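Local coordinates for CELL WALL surface anchor family protein (Streptococcus pneumoniae, PDB 2Y1V) that forms the shaft of a pneumococcal pilus as its major pilin, RrgB, whose subunits polymerise into a fibre on the bacterial surface, at residues Ala2-Thr7 and Glu141-Asp146; Thr10-Leu15 and Ala45-Gly50; Tyr111-Ile116 and Val136-Glu141. All coordinates share one frame; numbering follows the deposited sequence.

Contact 1 (Ala2-Thr7 and Glu141-Asp146); sequences AGTTTT and ELPLND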
ATOM      1  N   ALA A   2      17.134 -51.153 -24.864  1.00 64.27           N
ATOM      2  CA  ALA A   2      18.176 -50.232 -24.436  1.00 62.00           C
ATOM      3  C   ALA A   2      18.019 -49.937 -22.950  1.00 60.22           C
ATOM      4  O   ALA A   2      18.999 -49.667 -22.254  1.00 60.33           O
ATOM      5  CB  ALA A   2      18.128 -48.953 -25.247  1.00 60.82           C
ATOM      6  N   GLY A   3      16.779 -50.002 -22.473  1.00 59.05           N
ATOM      7  CA  GLY A   3      16.458 -49.751 -21.068  1.00 56.55           C
ATOM      8  C   GLY A   3      16.618 -50.976 -20.185  1.00 55.31           C
ATOM      9  O   GLY A   3      17.138 -52.006 -20.632  1.00 55.09           O
ATOM     10  N   THR A   4      16.156 -50.860 -18.937  1.00 53.13           N
ATOM     11  CA  THR A   4      16.340 -51.896 -17.916  1.00 50.99           C
ATOM     12  C   THR A   4      15.029 -52.523 -17.462  1.00 51.56           C
ATOM     13  O   THR A   4      13.957 -52.107 -17.865  1.00 52.33           O
ATOM     14  CB  THR A   4      17.024 -51.326 -16.625  1.00 50.96           C
ATOM     15  OG1 THR A   4      16.029 -50.831 -15.706  1.00 44.43           O
ATOM     16  CG2 THR A   4      18.017 -50.225 -16.959  1.00 48.20           C
ATOM     17  N   THR A   5      15.138 -53.500 -16.568  1.00 52.95           N
ATOM     18  CA  THR A   5      13.981 -54.187 -16.000  1.00 52.19           C
ATOM     19  C   THR A   5      13.144 -53.297 -15.080  1.00 51.79           C
ATOM     20  O   THR A   5      12.017 -53.648 -14.736  1.00 52.77           O
ATOM     21  CB  THR A   5      14.409 -55.491 -15.268  1.00 53.02           C
ATOM     22  OG1 THR A   5      15.407 -55.203 -14.278  1.00 52.08           O
ATOM     23  CG2 THR A   5      14.993 -56.481 -16.267  1.00 56.50           C
ATOM     24  N   THR A   6      13.688 -52.152 -14.668  1.00 51.25           N
ATOM     25  CA  THR A   6      12.900 -51.207 -13.881  1.00 50.92           C
ATOM     26  C   THR A   6      12.146 -50.281 -14.825  1.00 51.48           C
ATOM     27  O   THR A   6      12.696 -49.277 -15.274  1.00 52.34           O
ATOM     28  CB  THR A   6      13.765 -50.369 -12.927  1.00 52.16           C
ATOM     29  OG1 THR A   6      14.426 -51.222 -11.978  1.00 50.93           O
ATOM     30  CG2 THR A   6      12.889 -49.369 -12.175  1.00 50.59           C
ATOM     31  N   THR A   7      10.890 -50.616 -15.121  1.00 50.33           N
ATOM     32  CA  THR A   7      10.154 -49.937 -16.182  1.00 49.30           C
ATOM     33  C   THR A   7       9.365 -48.711 -15.740  1.00 49.54           C
ATOM     34  O   THR A   7       8.847 -47.971 -16.578  1.00 48.57           O
ATOM     35  CB  THR A   7       9.223 -50.889 -16.939  1.00 50.36           C
ATOM     36  OG1 THR A   7       8.181 -51.360 -16.067  1.00 52.42           O
ATOM     37  CG2 THR A   7      10.016 -52.059 -17.496  1.00 47.72           C
ATOM     38  N   GLU A 141      19.846 -45.729  -9.028  1.00 51.22           N
ATOM     39  CA  GLU A 141      20.546 -46.436 -10.094  1.00 50.80           C
ATOM     40  C   GLU A 141      19.627 -47.513 -10.665  1.00 51.20           C
ATOM     41  O   GLU A 141      18.961 -48.228  -9.914  1.00 51.82           O
ATOM     42  CB  GLU A 141      21.855 -47.038  -9.572  1.00 49.81           C
ATOM     43  CG  GLU A 141      22.769 -47.566 -10.660  1.00 48.80           C
ATOM     44  CD  GLU A 141      23.916 -48.397 -10.111  1.00 50.53           C
ATOM     45  OE1 GLU A 141      24.115 -48.406  -8.879  1.00 56.83           O
ATOM     46  OE2 GLU A 141      24.623 -49.044 -10.908  1.00 51.39           O
ATOM     47  N   LEU A 142      19.574 -47.604 -11.994  1.00 51.36           N
ATOM     48  CA  LEU A 142      18.701 -48.568 -12.680  1.00 50.76           C
ATOM     49  C   LEU A 142      19.507 -49.701 -13.323  1.00 50.17           C
ATOM     50  O   LEU A 142      20.580 -49.467 -13.877  1.00 49.98           O
ATOM     51  CB  LEU A 142      17.862 -47.874 -13.766  1.00 50.08           C
ATOM     52  CG  LEU A 142      16.816 -46.817 -13.402  1.00 52.56           C
ATOM     53  CD1 LEU A 142      16.325 -46.102 -14.650  1.00 54.12           C
ATOM     54  CD2 LEU A 142      15.635 -47.440 -12.676  1.00 54.75           C
ATOM     55  N   PRO A 143      18.971 -50.931 -13.277  1.00 49.61           N
ATOM     56  CA  PRO A 143      17.682 -51.217 -12.633  1.00 50.24           C
ATOM     57  C   PRO A 143      17.750 -51.138 -11.104  1.00 51.81           C
ATOM     58  O   PRO A 143      18.811 -51.340 -10.507  1.00 52.04           O
ATOM     59  CB  PRO A 143      17.365 -52.647 -13.085  1.00 51.59           C
ATOM     60  CG  PRO A 143      18.679 -53.238 -13.508  1.00 51.42           C
ATOM     61  CD  PRO A 143      19.547 -52.102 -13.961  1.00 48.55           C
ATOM     62  N   LEU A 144      16.623 -50.824 -10.476  1.00 52.08           N
ATOM     63  CA  LEU A 144      16.545 -50.819  -9.030  1.00 52.09           C
ATOM     64  C   LEU A 144      16.564 -52.263  -8.561  1.00 53.91           C
ATOM     65  O   LEU A 144      15.513 -52.907  -8.430  1.00 55.02           O
ATOM     66  CB  LEU A 144      15.266 -50.138  -8.562  1.00 51.72           C
ATOM     67  CG  LEU A 144      15.226 -49.916  -7.051  1.00 51.94           C
ATOM     68  CD1 LEU A 144      16.565 -49.371  -6.545  1.00 46.11           C
ATOM     69  CD2 LEU A 144      14.090 -48.985  -6.696  1.00 52.41           C
ATOM     70  N   ASN A 145      17.768 -52.773  -8.326  1.00 53.35           N
ATOM     71  CA  ASN A 145      17.943 -54.171  -8.015  1.00 53.79           C
ATOM     72  C   ASN A 145      16.889 -55.002  -8.716  1.00 55.57           C
ATOM     73  O   ASN A 145      16.901 -55.204  -9.930  1.00 54.31           O
ATOM     74  CB  ASN A 145      17.792 -54.427  -6.511  1.00 53.42           C
ATOM     75  CG  ASN A 145      18.721 -53.576  -5.664  1.00 53.37           C
ATOM     76  OD1 ASN A 145      19.919 -53.463  -5.934  1.00 53.59           O
ATOM     77  ND2 ASN A 145      18.169 -52.980  -4.619  1.00 50.76           N
ATOM     78  N   ASP A 146      15.944 -55.426  -7.895  1.00 57.41           N
ATOM     79  CA  ASP A 146      15.008 -56.484  -8.188  1.00 59.13           C
ATOM     80  C   ASP A 146      13.677 -55.922  -8.676  1.00 58.83           C
ATOM     81  O   ASP A 146      12.821 -56.656  -9.166  1.00 60.31           O
ATOM     82  CB  ASP A 146      14.787 -57.195  -6.855  1.00 60.61           C
ATOM     83  CG  ASP A 146      14.468 -58.642  -7.008  1.00 64.82           C
ATOM     84  OD1 ASP A 146      13.880 -59.011  -8.048  1.00 67.92           O
ATOM     85  OD2 ASP A 146      14.800 -59.406  -6.074  1.00 63.23           O
TER
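Thr6 grips the chain just past Pro143: its OG1 accepts the backbone N-H of Leu144, 2.7 Å from Leu144 N, while the same hydroxyl bonds to the carbonyl O of Val147. With OG1 beside its own backbone N (chi1 -62°), the other branch turns toward Leu142, and Thr6 CG2 lies 3.4 Å from Leu142 CD2, the two side chains crossing nearly at right angles. This is the tight, buried part. A threonine suits the place because one branch satisfies backbone polar atoms and the other packs against leucine.

On the looser side, Thr4 and Thr5 lie against the ring of Pro143, which follows a cis peptide bond. Thr4 OG1 rests 3.5 Å from Pro143 CB, and Thr5 OG1 comes to 3.4 Å from the same carbon. These are plain van der Waals touches, and Thr5 is exposed to solvent. Thr4 OG1 has its own polar partner, Thr6 N at 2.9 Å, which helps to set the bend that presents Thr6.

The arrangement thus joins an ST turn, Thr4 to Thr6, to an inverse gamma turn centred on Leu144, fastening the N-terminal lead-in of strand 8-16 to the exit of strand 138-142.

Contact 2 (Thr10-Leu15 and Ala45-Gly50); sequences TVHKLL and AKEIAG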
ATOM      1  N   THR A  10       8.007 -44.097  -9.366  1.00 42.30           N
ATOM      2  CA  THR A  10       7.030 -43.125  -8.924  1.00 42.00           C
ATOM      3  C   THR A  10       7.584 -42.320  -7.766  1.00 43.08           C
ATOM      4  O   THR A  10       8.079 -42.874  -6.777  1.00 43.73           O
ATOM      5  CB  THR A  10       5.682 -43.778  -8.556  1.00 43.48           C
ATOM      6  OG1 THR A  10       5.151 -44.457  -9.703  1.00 41.44           O
ATOM      7  CG2 THR A  10       4.693 -42.730  -8.110  1.00 42.25           C
ATOM      8  N   VAL A  11       7.529 -41.001  -7.905  1.00 43.29           N
ATOM      9  CA  VAL A  11       8.021 -40.114  -6.860  1.00 42.77           C
ATOM     10  C   VAL A  11       6.861 -39.671  -5.983  1.00 43.65           C
ATOM     11  O   VAL A  11       5.883 -39.125  -6.475  1.00 43.90           O
ATOM     12  CB  VAL A  11       8.681 -38.880  -7.453  1.00 40.96           C
ATOM     13  CG1 VAL A  11       9.272 -38.031  -6.347  1.00 39.82           C
ATOM     14  CG2 VAL A  11       9.746 -39.287  -8.445  1.00 42.10           C
ATOM     15  N   HIS A  12       6.953 -39.943  -4.691  1.00 43.83           N
ATOM     16  CA  HIS A  12       5.957 -39.458  -3.763  1.00 45.38           C
ATOM     17  C   HIS A  12       6.645 -38.378  -2.978  1.00 45.03           C
ATOM     18  O   HIS A  12       7.715 -38.581  -2.413  1.00 45.64           O
ATOM     19  CB  HIS A  12       5.453 -40.574  -2.847  1.00 47.62           C
ATOM     20  CG  HIS A  12       4.999 -41.798  -3.581  1.00 50.76           C
ATOM     21  ND1 HIS A  12       3.668 -42.083  -3.809  1.00 52.70           N
ATOM     22  CD2 HIS A  12       5.703 -42.806  -4.148  1.00 53.31           C
ATOM     23  CE1 HIS A  12       3.571 -43.219  -4.477  1.00 54.39           C
ATOM     24  NE2 HIS A  12       4.792 -43.676  -4.698  1.00 59.68           N
ATOM     25  N   LYS A  13       6.046 -37.206  -2.975  1.00 45.72           N
ATOM     26  CA  LYS A  13       6.644 -36.085  -2.322  1.00 44.72           C
ATOM     27  C   LYS A  13       6.022 -36.036  -0.947  1.00 46.11           C
ATOM     28  O   LYS A  13       4.809 -35.895  -0.810  1.00 46.56           O
ATOM     29  CB  LYS A  13       6.321 -34.829  -3.100  1.00 45.09           C
ATOM     30  CG  LYS A  13       7.464 -33.887  -3.201  1.00 44.73           C
ATOM     31  CD  LYS A  13       7.923 -33.504  -1.853  1.00 46.36           C
ATOM     32  CE  LYS A  13       9.228 -32.800  -1.953  1.00 51.35           C
ATOM     33  NZ  LYS A  13       9.530 -32.279  -0.634  1.00 43.70           N
ATOM     34  N   LEU A  14       6.852 -36.187   0.072  1.00 46.05           N
ATOM     35  CA  LEU A  14       6.359 -36.188   1.431  1.00 46.98           C
ATOM     36  C   LEU A  14       6.593 -34.850   2.122  1.00 46.67           C
ATOM     37  O   LEU A  14       7.653 -34.242   1.989  1.00 45.49           O
ATOM     38  CB  LEU A  14       7.021 -37.323   2.218  1.00 47.58           C
ATOM     39  CG  LEU A  14       6.312 -38.684   2.262  1.00 46.48           C
ATOM     40  CD1 LEU A  14       5.507 -38.978   0.999  1.00 45.24           C
ATOM     41  CD2 LEU A  14       7.303 -39.811   2.578  1.00 39.39           C
ATOM     42  N   LEU A  15       5.586 -34.398   2.857  1.00 47.14           N
ATOM     43  CA  LEU A  15       5.697 -33.200   3.672  1.00 47.80           C
ATOM     44  C   LEU A  15       5.774 -33.561   5.165  1.00 48.98           C
ATOM     45  O   LEU A  15       4.896 -34.252   5.687  1.00 49.46           O
ATOM     46  CB  LEU A  15       4.475 -32.327   3.423  1.00 47.15           C
ATOM     47  CG  LEU A  15       4.554 -30.842   3.752  1.00 46.22           C
ATOM     48  CD1 LEU A  15       3.228 -30.251   3.398  1.00 44.94           C
ATOM     49  CD2 LEU A  15       4.847 -30.616   5.219  1.00 47.51           C
ATOM     50  N   ALA A  45       4.072 -37.600   8.219  1.00 60.02           N
ATOM     51  CA  ALA A  45       4.297 -37.191   6.846  1.00 57.17           C
ATOM     52  C   ALA A  45       3.014 -37.195   6.051  1.00 56.37           C
ATOM     53  O   ALA A  45       2.102 -37.949   6.347  1.00 55.45           O
ATOM     54  CB  ALA A  45       5.323 -38.090   6.193  1.00 57.45           C
ATOM     55  N   LYS A  46       2.954 -36.340   5.037  1.00 55.11           N
ATOM     56  CA  LYS A  46       1.790 -36.267   4.167  1.00 55.81           C
ATOM     57  C   LYS A  46       2.240 -36.185   2.708  1.00 54.08           C
ATOM     58  O   LYS A  46       3.264 -35.579   2.403  1.00 53.30           O
ATOM     59  CB  LYS A  46       0.933 -35.057   4.539  1.00 56.08           C
ATOM     60  CG  LYS A  46      -0.458 -35.067   3.934  1.00 59.95           C
ATOM     61  CD  LYS A  46      -1.185 -33.755   4.211  1.00 64.73           C
ATOM     62  CE  LYS A  46      -2.179 -33.430   3.096  1.00 67.71           C
ATOM     63  NZ  LYS A  46      -1.520 -33.418   1.746  1.00 65.20           N
ATOM     64  N   GLU A  47       1.490 -36.804   1.811  1.00 52.53           N
ATOM     65  CA  GLU A  47       1.847 -36.757   0.407  1.00 53.57           C
ATOM     66  C   GLU A  47       1.130 -35.627  -0.332  1.00 52.33           C
ATOM     67  O   GLU A  47      -0.097 -35.535  -0.318  1.00 51.77           O
ATOM     68  CB  GLU A  47       1.574 -38.096  -0.277  1.00 54.96           C
ATOM     69  CG  GLU A  47       2.012 -38.112  -1.738  1.00 57.76           C
ATOM     70  CD  GLU A  47       1.901 -39.484  -2.350  1.00 61.67           C
ATOM     71  OE1 GLU A  47       1.465 -40.406  -1.629  1.00 65.93           O
ATOM     72  OE2 GLU A  47       2.251 -39.639  -3.543  1.00 60.95           O
ATOM     73  N   ILE A  48       1.918 -34.790  -0.995  1.00 50.82           N
ATOM     74  CA  ILE A  48       1.407 -33.607  -1.686  1.00 48.77           C
ATOM     75  C   ILE A  48       1.611 -33.636  -3.199  1.00 46.50           C
ATOM     76  O   ILE A  48       2.607 -34.144  -3.707  1.00 40.69           O
ATOM     77  CB  ILE A  48       2.073 -32.331  -1.152  1.00 48.47           C
ATOM     78  CG1 ILE A  48       3.593 -32.425  -1.296  1.00 46.05           C
ATOM     79  CG2 ILE A  48       1.706 -32.115   0.312  1.00 50.66           C
ATOM     80  CD1 ILE A  48       4.312 -31.163  -0.852  1.00 42.80           C
ATOM     81  N   ALA A  49       0.630 -33.079  -3.903  1.00 47.10           N
ATOM     82  CA  ALA A  49       0.685 -32.914  -5.340  1.00 46.34           C
ATOM     83  C   ALA A  49       1.225 -31.536  -5.667  1.00 45.57           C
ATOM     84  O   ALA A  49       1.314 -30.667  -4.792  1.00 42.69           O
ATOM     85  CB  ALA A  49      -0.700 -33.061  -5.933  1.00 47.75           C
ATOM     86  N   GLY A  50       1.539 -31.338  -6.946  1.00 45.19           N
ATOM     87  CA  GLY A  50       1.990 -30.055  -7.443  1.00 44.31           C
ATOM     88  C   GLY A  50       3.447 -29.746  -7.183  1.00 43.88           C
ATOM     89  O   GLY A  50       3.825 -28.583  -7.139  1.00 46.50           O
TER
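Leu15 and Lys46 clasp each other's backbones as an antiparallel hydrogen-bonded pair: Leu15 N donates to Lys46 O at 2.6 Å, and Lys46 N returns a bond to Leu15 O at 2.9 Å. One step on, Leu14 and Glu47 form the non-hydrogen-bonded pair, and beyond it Ile48 N reaches Lys13 O at 3.1 Å.

The side chains divide between the two faces of this pairing. Glu47 runs out extended, its CG opposite the backbone N (chi1 -177°), which carries the carboxylate past Leu14 to His12. There His12 ND1 donates to Glu47 OE2 at 2.8 Å. The bond is bent, 141° at the hydrogen. The imidazole and carboxylate planes stand 71° apart; ND1 lies above the carboxylate plane, and OE2 is somewhat tilted from the plane of the ring. A glutamate is long enough to span this gap, and its negative charge would probably polarise the ring. On the Glu47 side, too, Leu14 CG rests 4.1 Å from Ala45 CB; the small methyl of alanine lets the strands approach while still touching Leu14. On the opposite face Leu15 CD1 lies 3.9 Å from Ile48 CG2, their chains crossing at about a right angle.

Farther out, the His12 ring is stacked on Tyr153 and also meets His151, which helps to fix its rotation. Lys13 turns its end away from 45-50, and its NZ is covalently joined to Asn156 CG, the intramolecular isopeptide bond of this domain.

Strand 45-47 therefore pairs with strand 8-16, which on its other connections runs antiparallel to 99-102 and parallel to 149-167, while Val51, just before strand 52-57, and Phe53 within it pack on Lys13.

Contact 3 (Tyr111-Ile116 and Val136-Glu141); sequences YKIYEI and VPIEIE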
ATOM      1  N   TYR A 111      21.138 -42.213 -11.939  1.00 44.01           N
ATOM      2  CA  TYR A 111      20.412 -41.005 -12.295  1.00 43.13           C
ATOM      3  C   TYR A 111      20.040 -40.193 -11.072  1.00 45.29           C
ATOM      4  O   TYR A 111      19.904 -40.721  -9.948  1.00 46.21           O
ATOM      5  CB  TYR A 111      19.121 -41.332 -13.028  1.00 44.18           C
ATOM      6  CG  TYR A 111      19.293 -42.064 -14.328  1.00 43.86           C
ATOM      7  CD1 TYR A 111      19.507 -41.374 -15.518  1.00 43.13           C
ATOM      8  CD2 TYR A 111      19.235 -43.448 -14.371  1.00 42.19           C
ATOM      9  CE1 TYR A 111      19.658 -42.053 -16.728  1.00 39.18           C
ATOM     10  CE2 TYR A 111      19.381 -44.128 -15.567  1.00 45.84           C
ATOM     11  CZ  TYR A 111      19.589 -43.424 -16.738  1.00 38.32           C
ATOM     12  OH  TYR A 111      19.745 -44.122 -17.902  1.00 39.98           O
ATOM     13  N   LYS A 112      19.830 -38.904 -11.301  1.00 43.06           N
ATOM     14  CA  LYS A 112      19.307 -38.061 -10.259  1.00 41.15           C
ATOM     15  C   LYS A 112      17.940 -37.492 -10.646  1.00 40.35           C
ATOM     16  O   LYS A 112      17.690 -37.197 -11.821  1.00 37.75           O
ATOM     17  CB  LYS A 112      20.294 -36.942  -9.969  1.00 42.82           C
ATOM     18  CG  LYS A 112      21.675 -37.462  -9.598  1.00 42.84           C
ATOM     19  CD  LYS A 112      22.597 -36.350  -9.272  1.00 43.77           C
ATOM     20  CE  LYS A 112      23.881 -36.908  -8.658  1.00 49.92           C
ATOM     21  NZ  LYS A 112      24.878 -35.834  -8.494  1.00 47.15           N
ATOM     22  N   ILE A 113      17.063 -37.363  -9.654  1.00 37.54           N
ATOM     23  CA  ILE A 113      15.843 -36.612  -9.822  1.00 39.28           C
ATOM     24  C   ILE A 113      15.828 -35.415  -8.871  1.00 40.07           C
ATOM     25  O   ILE A 113      15.978 -35.561  -7.649  1.00 42.15           O
ATOM     26  CB  ILE A 113      14.580 -37.467  -9.609  1.00 38.36           C
ATOM     27  CG1 ILE A 113      14.803 -38.892 -10.118  1.00 35.32           C
ATOM     28  CG2 ILE A 113      13.395 -36.826 -10.318  1.00 38.06           C
ATOM     29  CD1 ILE A 113      13.788 -39.882  -9.617  1.00 34.13           C
ATOM     30  N   TYR A 114      15.627 -34.234  -9.439  1.00 38.87           N
ATOM     31  CA  TYR A 114      15.602 -33.005  -8.660  1.00 37.30           C
ATOM     32  C   TYR A 114      14.200 -32.449  -8.485  1.00 37.63           C
ATOM     33  O   TYR A 114      13.310 -32.677  -9.314  1.00 34.49           O
ATOM     34  CB  TYR A 114      16.450 -31.937  -9.339  1.00 35.90           C
ATOM     35  CG  TYR A 114      17.925 -32.175  -9.196  1.00 39.94           C
ATOM     36  CD1 TYR A 114      18.580 -33.081 -10.017  1.00 38.30           C
ATOM     37  CD2 TYR A 114      18.671 -31.482  -8.244  1.00 34.87           C
ATOM     38  CE1 TYR A 114      19.923 -33.303  -9.887  1.00 39.93           C
ATOM     39  CE2 TYR A 114      20.017 -31.698  -8.113  1.00 41.90           C
ATOM     40  CZ  TYR A 114      20.638 -32.618  -8.934  1.00 44.60           C
ATOM     41  OH  TYR A 114      21.989 -32.843  -8.812  1.00 44.62           O
ATOM     42  N   GLU A 115      14.016 -31.716  -7.388  1.00 38.22           N
ATOM     43  CA  GLU A 115      12.809 -30.942  -7.189  1.00 38.64           C
ATOM     44  C   GLU A 115      13.087 -29.559  -7.756  1.00 39.26           C
ATOM     45  O   GLU A 115      14.149 -28.962  -7.496  1.00 36.40           O
ATOM     46  CB  GLU A 115      12.447 -30.853  -5.710  1.00 39.41           C
ATOM     47  CG  GLU A 115      11.130 -30.109  -5.426  1.00 39.76           C
ATOM     48  CD  GLU A 115      10.774 -30.059  -3.937  1.00 45.76           C
ATOM     49  OE1 GLU A 115      11.074 -31.025  -3.196  1.00 44.21           O
ATOM     50  OE2 GLU A 115      10.187 -29.044  -3.511  1.00 45.67           O
ATOM     51  N   ILE A 116      12.149 -29.049  -8.548  1.00 40.32           N
ATOM     52  CA  ILE A 116      12.318 -27.705  -9.092  1.00 42.20           C
ATOM     53  C   ILE A 116      11.271 -26.747  -8.562  1.00 40.88           C
ATOM     54  O   ILE A 116      10.190 -26.576  -9.148  1.00 41.29           O
ATOM     55  CB  ILE A 116      12.407 -27.719 -10.621  1.00 43.99           C
ATOM     56  CG1 ILE A 116      13.560 -28.645 -11.021  1.00 47.28           C
ATOM     57  CG2 ILE A 116      12.651 -26.313 -11.143  1.00 42.40           C
ATOM     58  CD1 ILE A 116      13.672 -28.892 -12.498  1.00 52.99           C
ATOM     59  N   VAL A 136      16.610 -35.133  -1.449  1.00 43.84           N
ATOM     60  CA  VAL A 136      16.540 -34.500  -2.764  1.00 44.86           C
ATOM     61  C   VAL A 136      17.939 -33.936  -2.981  1.00 42.55           C
ATOM     62  O   VAL A 136      18.475 -33.288  -2.094  1.00 41.44           O
ATOM     63  CB  VAL A 136      15.516 -33.317  -2.818  1.00 44.00           C
ATOM     64  CG1 VAL A 136      15.550 -32.637  -4.166  1.00 45.67           C
ATOM     65  CG2 VAL A 136      14.113 -33.783  -2.508  1.00 47.18           C
ATOM     66  N   PRO A 137      18.544 -34.197  -4.149  1.00 43.75           N
ATOM     67  CA  PRO A 137      17.966 -34.984  -5.232  1.00 43.28           C
ATOM     68  C   PRO A 137      17.958 -36.479  -4.935  1.00 45.66           C
ATOM     69  O   PRO A 137      18.833 -36.996  -4.232  1.00 44.41           O
ATOM     70  CB  PRO A 137      18.912 -34.715  -6.398  1.00 43.70           C
ATOM     71  CG  PRO A 137      20.245 -34.479  -5.742  1.00 44.60           C
ATOM     72  CD  PRO A 137      19.909 -33.724  -4.469  1.00 42.19           C
ATOM     73  N   ILE A 138      16.964 -37.164  -5.488  1.00 46.89           N
ATOM     74  CA  ILE A 138      16.884 -38.598  -5.386  1.00 48.12           C
ATOM     75  C   ILE A 138      17.978 -39.230  -6.247  1.00 49.39           C
ATOM     76  O   ILE A 138      18.112 -38.906  -7.432  1.00 47.72           O
ATOM     77  CB  ILE A 138      15.526 -39.088  -5.890  1.00 49.81           C
ATOM     78  CG1 ILE A 138      14.400 -38.475  -5.061  1.00 47.75           C
ATOM     79  CG2 ILE A 138      15.466 -40.613  -5.890  1.00 50.20           C
ATOM     80  CD1 ILE A 138      13.041 -38.933  -5.491  1.00 52.44           C
ATOM     81  N   GLU A 139      18.755 -40.128  -5.648  1.00 49.41           N
ATOM     82  CA  GLU A 139      19.758 -40.871  -6.392  1.00 51.87           C
ATOM     83  C   GLU A 139      19.269 -42.295  -6.571  1.00 52.40           C
ATOM     84  O   GLU A 139      19.175 -43.046  -5.613  1.00 54.49           O
ATOM     85  CB  GLU A 139      21.098 -40.856  -5.662  1.00 52.31           C
ATOM     86  CG  GLU A 139      21.621 -39.457  -5.378  1.00 56.69           C
ATOM     87  CD  GLU A 139      22.688 -39.437  -4.299  1.00 65.58           C
ATOM     88  OE1 GLU A 139      22.969 -40.510  -3.717  1.00 65.21           O
ATOM     89  OE2 GLU A 139      23.240 -38.345  -4.028  1.00 66.64           O
ATOM     90  N   ILE A 140      18.926 -42.651  -7.800  1.00 52.88           N
ATOM     91  CA  ILE A 140      18.446 -43.988  -8.097  1.00 53.67           C
ATOM     92  C   ILE A 140      19.226 -44.578  -9.263  1.00 53.37           C
ATOM     93  O   ILE A 140      19.258 -44.000 -10.362  1.00 52.93           O
ATOM     94  CB  ILE A 140      16.961 -43.986  -8.491  1.00 54.36           C
ATOM     95  CG1 ILE A 140      16.741 -43.092  -9.699  1.00 56.31           C
ATOM     96  CG2 ILE A 140      16.093 -43.513  -7.344  1.00 56.08           C
ATOM     97  CD1 ILE A 140      15.329 -43.179 -10.239  1.00 64.43           C
ATOM     98  N   GLU A 141      19.846 -45.729  -9.028  1.00 51.22           N
ATOM     99  CA  GLU A 141      20.546 -46.436 -10.094  1.00 50.80           C
ATOM    100  C   GLU A 141      19.627 -47.513 -10.665  1.00 51.20           C
ATOM    101  O   GLU A 141      18.961 -48.228  -9.914  1.00 51.82           O
ATOM    102  CB  GLU A 141      21.855 -47.038  -9.572  1.00 49.81           C
ATOM    103  CG  GLU A 141      22.769 -47.566 -10.660  1.00 48.80           C
ATOM    104  CD  GLU A 141      23.916 -48.397 -10.111  1.00 50.53           C
ATOM    105  OE1 GLU A 141      24.115 -48.406  -8.879  1.00 56.83           O
ATOM    106  OE2 GLU A 141      24.623 -49.044 -10.908  1.00 51.39           O
TER
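Tyr114 lays one face of its ring over Pro137: Pro137 CB sits 3.6 Å from the ring centroid and only 8° off the normal, a CH-pi contact. The tyrosine places its CG beside the backbone N (chi1 -74°), which swings the ring alongside the proline, both side chains pointing the same way. The compact proline ring, its direction set by a cis peptide bond, presents its CB hydrogens to the aromatic face, while Tyr114 OH bonds to Asn60.

On the other face of the sheet Ile113 packs on both Ile138 and Ile140. Ile113 CD1 reaches Ile140 CD1 at 3.7 Å and Ile138 CG2 at 4.2 Å. Ile140 gets there by setting CG1 between its backbone N and carbonyl carbon (chi1 58°). Beta-branched isoleucine suits an extended strand and fills this buried face. Near the end, Val136 CG1 packs 3.9 Å from Glu115 CB.

Behind the side chains, Tyr111 and Ile140 exchange two backbone bonds, as do Ile113 and Ile138; Ile113 N lies 2.9 Å from Ile138 O. Lys112 and Glu139 share the opposite face from the isoleucines without their charged ends touching.

The chemistry is thus divided: backbone bonds set the antiparallel register, the isoleucine face is mainly apolar, with Glu115 at its edge by Lys13, and the polar ends of Lys112 and Tyr114 find a common partner in Asn60.

How the contacts relate
Contacts 2 and 3 are buried, whereas contact 1 is only partly so, at the N-terminal end of the chain. Contacts 1 and 3 both use strand 138-142 and share Glu141; Leu142 CD1 of contact 1 packs on the Tyr111 ring of contact 3. Contact 2 belongs to a different sheet, yet packs on contact 3: Val11 touches Ile138 and Ile113, and Lys13 NZ, the nitrogen of the isopeptide bond, lies 3.2 Å from Glu115 OE1. Their chemistry follows their place. In contact 1 one threonine hydroxyl shapes a turn and another bridges the two loops, contact 2 combines short strand pairing with a histidine-carboxylate bond, and contact 3 unites a regular ladder with an isoleucine cluster.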